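Local coordinates for protein SG7.AF (Anopheles freeborni, PDB 6XL7) that inhibits the alternative pathway of host complement as a mosquito salivary protein, acting on the activated C3 convertase C3bBb and sparing the classical pathway, at residues T64-V69 with G104-E109; F31-Q36 with P97-A102. All coordinates share one frame; numbering follows the deposited sequence.

How the contacts relate
Contacts 1 and 2 share helix 89-113, which packs against helix 56-77 in the first and against helix 23-46 in the second. Their centres lie about 9 Å apart in the middle of the helical bundle, and each runs from buried apolar side chains to a more open margin. In contact 1 an aliphatic centre has a charged pair at its margin; contact 2 has no hydrogen bond across it and relies on a glycine, a leucine and a tyrosine whose hydroxyl is buried and bonded to a backbone oxygen. The two meet directly: R107 NH1 lies 2.8 Å from Q36 O, a probable hydrogen bond, and V69 CG1 packs 3.6 Å from Y99 CD1.

Contact 1: residues T64-V69 with G104-E109; sequences TKVNDV and GEIRGE
The carboxylate of E109 receives K65 from above its plane: K65 NZ stands 2.9 Å from E109 OE1, 42° out of that plane, in a hydrogen-bonded salt bridge. On the same helix as E109, the guanidinium of R107 has the carbonyl oxygen G104 O over the centre of one face, 3.8 Å above it, a contact local to its own turn. A lysine suits its place because K65 packs its CB on I106 and carries its charge out to E109 at the margin. Both chains are extended beyond CG, and together they bridge the gap between the helices. Inward of the ion pair, I106 is the central apolar side chain of the contact. Its CG1 lies beside the backbone N (chi1 -68°), and with the chain anti at chi2 CD1 reaches the opposite helix, 3.7 Å from K65 CB. V69 CG2 approaches I106 CD1 to 3.8 Å, and V66 CG2 meets the same methyl at 4.0 Å, its side chain nearly perpendicular to that of I106. A long branched isoleucine fits because the axes of the two segments are 10.4 Å apart and run nearly antiparallel, at 172°. Behind this pair of helices, V66 also packs on V33 and L37 of helix 23-46 and on I15 of a loop, while V69 rests on Y99, A102 and L103, farther back along helix 89-113.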
loop_
_atom_site.group_PDB
_atom_site.type_symbol
_atom_site.label_atom_id
_atom_site.label_comp_id
_atom_site.label_asym_id
_atom_site.label_seq_id
_atom_site.Cartn_x
_atom_site.Cartn_y
_atom_site.Cartn_z
ATOM N N THR A 64 1.203 6.532 5.543
ATOM C CA THR A 64 0.728 7.803 4.992
ATOM C C THR A 64 0.941 7.860 3.488
ATOM O O THR A 64 0.064 8.336 2.758
ATOM C CB THR A 64 1.382 9.000 5.682
ATOM O OG1 THR A 64 2.797 8.968 5.465
ATOM C CG2 THR A 64 1.087 9.007 7.175
ATOM N N LYS A 65 2.075 7.352 3.000
ATOM C CA LYS A 65 2.332 7.380 1.565
ATOM C C LYS A 65 1.297 6.564 0.808
ATOM O O LYS A 65 0.773 7.010 -0.222
ATOM C CB LYS A 65 3.744 6.882 1.253
ATOM C CG LYS A 65 4.850 7.847 1.655
ATOM C CD LYS A 65 6.223 7.217 1.441
ATOM C CE LYS A 65 7.332 8.220 1.716
ATOM N NZ LYS A 65 8.687 7.642 1.466
ATOM N N VAL A 66 0.966 5.377 1.314
ATOM C CA VAL A 66 -0.032 4.538 0.655
ATOM C C VAL A 66 -1.391 5.207 0.695
ATOM O O VAL A 66 -2.126 5.220 -0.304
ATOM C CB VAL A 66 -0.074 3.136 1.288
ATOM C CG1 VAL A 66 -1.279 2.356 0.735
ATOM C CG2 VAL A 66 1.202 2.409 1.001
ATOM N N ASN A 67 -1.748 5.804 1.829
ATOM C CA ASN A 67 -3.048 6.429 1.886
ATOM C C ASN A 67 -3.165 7.578 0.879
ATOM O O ASN A 67 -4.197 7.696 0.209
ATOM C CB ASN A 67 -3.458 6.733 3.331
ATOM C CG ASN A 67 -3.742 5.438 4.130
ATOM O OD1 ASN A 67 -3.314 5.279 5.279
ATOM N ND2 ASN A 67 -4.450 4.501 3.500
ATOM N N ASP A 68 -2.099 8.371 0.684
ATOM C CA ASP A 68 -2.132 9.447 -0.311
ATOM C C ASP A 68 -2.200 8.905 -1.738
ATOM O O ASP A 68 -2.949 9.432 -2.577
ATOM C CB ASP A 68 -0.897 10.333 -0.156
ATOM C CG ASP A 68 -0.856 11.056 1.179
ATOM O OD1 ASP A 68 -1.918 11.187 1.827
ATOM O OD2 ASP A 68 0.236 11.530 1.564
ATOM N N VAL A 69 -1.415 7.874 -2.038
ATOM C CA VAL A 69 -1.437 7.260 -3.363
ATOM C C VAL A 69 -2.807 6.656 -3.652
ATOM O O VAL A 69 -3.340 6.789 -4.762
ATOM C CB VAL A 69 -0.287 6.236 -3.471
ATOM C CG1 VAL A 69 -0.497 5.268 -4.621
ATOM C CG2 VAL A 69 1.042 6.978 -3.611
ATOM N N GLY A 104 4.668 0.581 -6.022
ATOM C CA GLY A 104 5.957 -0.071 -6.177
ATOM C C GLY A 104 7.108 0.801 -5.720
ATOM O O GLY A 104 8.086 0.308 -5.147
ATOM N N GLU A 105 7.010 2.107 -5.962
ATOM C CA GLU A 105 8.038 3.025 -5.488
ATOM C C GLU A 105 8.047 3.083 -3.967
ATOM O O GLU A 105 9.118 3.105 -3.347
ATOM C CB GLU A 105 7.828 4.411 -6.098
ATOM C CG GLU A 105 7.993 4.423 -7.607
ATOM C CD GLU A 105 7.661 5.768 -8.230
ATOM O OE1 GLU A 105 7.908 5.939 -9.442
ATOM O OE2 GLU A 105 7.158 6.649 -7.505
ATOM N N ILE A 106 6.864 3.071 -3.352
ATOM C CA ILE A 106 6.778 3.002 -1.895
ATOM C C ILE A 106 7.438 1.729 -1.380
ATOM O O ILE A 106 8.127 1.748 -0.353
ATOM C CB ILE A 106 5.320 3.144 -1.420
ATOM C CG1 ILE A 106 4.794 4.559 -1.704
ATOM C CG2 ILE A 106 5.214 2.821 0.067
ATOM C CD1 ILE A 106 3.275 4.650 -1.628
ATOM N N ARG A 107 7.262 0.607 -2.088
ATOM C CA ARG A 107 7.913 -0.632 -1.669
ATOM C C ARG A 107 9.424 -0.455 -1.604
ATOM O O ARG A 107 10.058 -0.812 -0.604
ATOM C CB ARG A 107 7.555 -1.781 -2.621
ATOM C CG ARG A 107 8.266 -3.106 -2.263
ATOM C CD ARG A 107 8.102 -4.200 -3.320
ATOM N NE ARG A 107 8.558 -3.782 -4.646
ATOM C CZ ARG A 107 7.748 -3.498 -5.663
ATOM N NH1 ARG A 107 6.430 -3.594 -5.516
ATOM N NH2 ARG A 107 8.257 -3.121 -6.831
ATOM N N GLY A 108 10.018 0.099 -2.660
ATOM C CA GLY A 108 11.461 0.277 -2.669
ATOM C C GLY A 108 11.940 1.209 -1.572
ATOM O O GLY A 108 12.964 0.956 -0.929
ATOM N N GLU A 109 11.208 2.295 -1.337
ATOM C CA GLU A 109 11.591 3.228 -0.281
ATOM C C GLU A 109 11.490 2.571 1.089
ATOM O O GLU A 109 12.387 2.724 1.928
ATOM C CB GLU A 109 10.706 4.474 -0.353
ATOM C CG GLU A 109 10.869 5.269 -1.646
ATOM C CD GLU A 109 9.669 6.137 -1.984
ATOM O OE1 GLU A 109 8.766 6.301 -1.135
ATOM O OE2 GLU A 109 9.632 6.660 -3.119
#

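Contact 2: residues F31-Q36 with P97-A102; sequences FGVQSQ and PSYLTA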
loop_
_atom_site.group_PDB
_atom_site.type_symbol
_atom_site.label_atom_id
_atom_site.label_comp_id
_atom_site.label_asym_id
_atom_site.label_seq_id
_atom_site.Cartn_x
_atom_site.Cartn_y
_atom_site.Cartn_z
ATOM N N PHE A 31 -6.130 -5.029 -4.286
ATOM C CA PHE A 31 -5.167 -5.840 -5.027
ATOM C C PHE A 31 -3.835 -5.123 -5.166
ATOM O O PHE A 31 -2.769 -5.737 -5.051
ATOM C CB PHE A 31 -5.705 -6.186 -6.419
ATOM C CG PHE A 31 -4.627 -6.579 -7.398
ATOM C CD1 PHE A 31 -4.082 -7.855 -7.368
ATOM C CD2 PHE A 31 -4.143 -5.671 -8.331
ATOM C CE1 PHE A 31 -3.081 -8.221 -8.249
ATOM C CE2 PHE A 31 -3.143 -6.030 -9.217
ATOM C CZ PHE A 31 -2.613 -7.309 -9.178
ATOM N N GLY A 32 -3.877 -3.815 -5.433
ATOM C CA GLY A 32 -2.637 -3.070 -5.565
ATOM C C GLY A 32 -1.792 -3.141 -4.309
ATOM O O GLY A 32 -0.590 -3.412 -4.368
ATOM N N VAL A 33 -2.413 -2.891 -3.155
ATOM C CA VAL A 33 -1.674 -2.940 -1.894
ATOM C C VAL A 33 -1.160 -4.350 -1.630
ATOM O O VAL A 33 -0.009 -4.531 -1.205
ATOM C CB VAL A 33 -2.542 -2.400 -0.738
ATOM C CG1 VAL A 33 -1.861 -2.641 0.606
ATOM C CG2 VAL A 33 -2.802 -0.921 -0.927
ATOM N N GLN A 34 -1.987 -5.365 -1.893
ATOM C CA GLN A 34 -1.573 -6.748 -1.649
ATOM C C GLN A 34 -0.378 -7.126 -2.512
ATOM O O GLN A 34 0.598 -7.716 -2.026
ATOM C CB GLN A 34 -2.728 -7.708 -1.960
ATOM C CG GLN A 34 -3.957 -7.600 -1.070
ATOM C CD GLN A 34 -5.184 -8.316 -1.632
ATOM O OE1 GLN A 34 -5.360 -8.427 -2.848
ATOM N NE2 GLN A 34 -6.046 -8.790 -0.741
ATOM N N SER A 35 -0.451 -6.824 -3.811
ATOM C CA SER A 35 0.539 -7.340 -4.752
ATOM C C SER A 35 1.821 -6.513 -4.725
ATOM O O SER A 35 2.916 -7.065 -4.866
ATOM C CB SER A 35 -0.048 -7.364 -6.166
ATOM O OG SER A 35 -0.438 -6.063 -6.581
ATOM N N GLN A 36 1.707 -5.199 -4.557
ATOM C CA GLN A 36 2.881 -4.344 -4.621
ATOM C C GLN A 36 3.585 -4.185 -3.281
ATOM O O GLN A 36 4.781 -3.852 -3.261
ATOM C CB GLN A 36 2.504 -2.956 -5.154
ATOM C CG GLN A 36 2.023 -2.940 -6.604
ATOM C CD GLN A 36 3.149 -3.143 -7.593
ATOM O OE1 GLN A 36 4.282 -2.706 -7.372
ATOM N NE2 GLN A 36 2.840 -3.805 -8.700
ATOM N N PRO A 97 -2.622 1.972 -13.683
ATOM C CA PRO A 97 -1.168 1.758 -13.835
ATOM C C PRO A 97 -0.324 2.708 -13.001
ATOM O O PRO A 97 0.682 2.290 -12.407
ATOM C CB PRO A 97 -0.941 1.915 -15.346
ATOM C CG PRO A 97 -2.284 1.526 -15.952
ATOM C CD PRO A 97 -3.294 2.079 -14.997
ATOM N N SER A 98 -0.708 3.979 -12.918
ATOM C CA SER A 98 0.077 4.903 -12.104
ATOM C C SER A 98 -0.072 4.612 -10.618
ATOM O O SER A 98 0.877 4.827 -9.851
ATOM C CB SER A 98 -0.250 6.358 -12.436
ATOM O OG SER A 98 -1.600 6.664 -12.201
ATOM N N TYR A 99 -1.230 4.097 -10.203
ATOM C CA TYR A 99 -1.410 3.642 -8.827
ATOM C C TYR A 99 -0.426 2.526 -8.502
ATOM O O TYR A 99 0.300 2.589 -7.503
ATOM C CB TYR A 99 -2.852 3.153 -8.669
ATOM C CG TYR A 99 -3.201 2.519 -7.346
ATOM C CD1 TYR A 99 -3.090 3.236 -6.160
ATOM C CD2 TYR A 99 -3.689 1.208 -7.296
ATOM C CE1 TYR A 99 -3.439 2.657 -4.943
ATOM C CE2 TYR A 99 -4.031 0.622 -6.095
ATOM C CZ TYR A 99 -3.906 1.352 -4.924
ATOM O OH TYR A 99 -4.246 0.813 -3.694
ATOM N N LEU A 100 -0.387 1.494 -9.341
ATOM C CA LEU A 100 0.494 0.359 -9.080
ATOM C C LEU A 100 1.960 0.778 -9.084
ATOM O O LEU A 100 2.734 0.354 -8.214
ATOM C CB LEU A 100 0.243 -0.729 -10.118
ATOM C CG LEU A 100 -1.168 -1.322 -10.099
ATOM C CD1 LEU A 100 -1.316 -2.355 -11.191
ATOM C CD2 LEU A 100 -1.483 -1.939 -8.739
ATOM N N THR A 101 2.364 1.608 -10.053
ATOM C CA THR A 101 3.738 2.107 -10.096
ATOM C C THR A 101 4.083 2.892 -8.835
ATOM O O THR A 101 5.178 2.731 -8.275
ATOM C CB THR A 101 3.939 2.979 -11.335
ATOM O OG1 THR A 101 3.742 2.188 -12.515
ATOM C CG2 THR A 101 5.332 3.581 -11.354
ATOM N N ALA A 102 3.164 3.733 -8.361
ATOM C CA ALA A 102 3.443 4.524 -7.169
ATOM C C ALA A 102 3.580 3.626 -5.944
ATOM O O ALA A 102 4.435 3.875 -5.081
ATOM C CB ALA A 102 2.350 5.578 -6.973
#
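Two helices of the bundle, 23-46 and 89-113, cross here at -37° with their axes 9.7 Å apart, and they come closest at a glycine. The CA atoms of G32 and L100 are 5.8 Å apart, and L100 CD2 settles directly on the glycine backbone, 3.6 Å from G32 CA. Y99 CE2 flanks the same G32 CA at 4.0 Å. Having no side chain, G32 lets the leucine methyl and the tyrosine ring lie close against its backbone. The ring arrives because Y99 CG is anti to the backbone N (chi1 174°), which sends the phenol across to helix 23-46. There the hydroxyl is hydrogen-bonded to A29 O, and V33 CG2 lies 3.6 Å from Y99 OH, so a buried polar group is satisfied beside an apolar branch. Farther along, the bend of Q36 at chi2 (-74°) brings its amide up to L100 O, with Q36 OE1 3.5 Å from it; two acceptors cannot bond, so this is only packing, and OE1 has its hydrogen bond with a partner outside these segments. F31 CE2 makes a loose outer contact with L100 CD2 at 4.4 Å. Locally, S35 OG donates to F31 O over 2.8 Å and lies over one face of the F31 ring. With Y99 also stacked on F73 and touching V69 and K70 of helix 56-77, its ring links three helices of the all-helical bundle, G32 letting two of them come close.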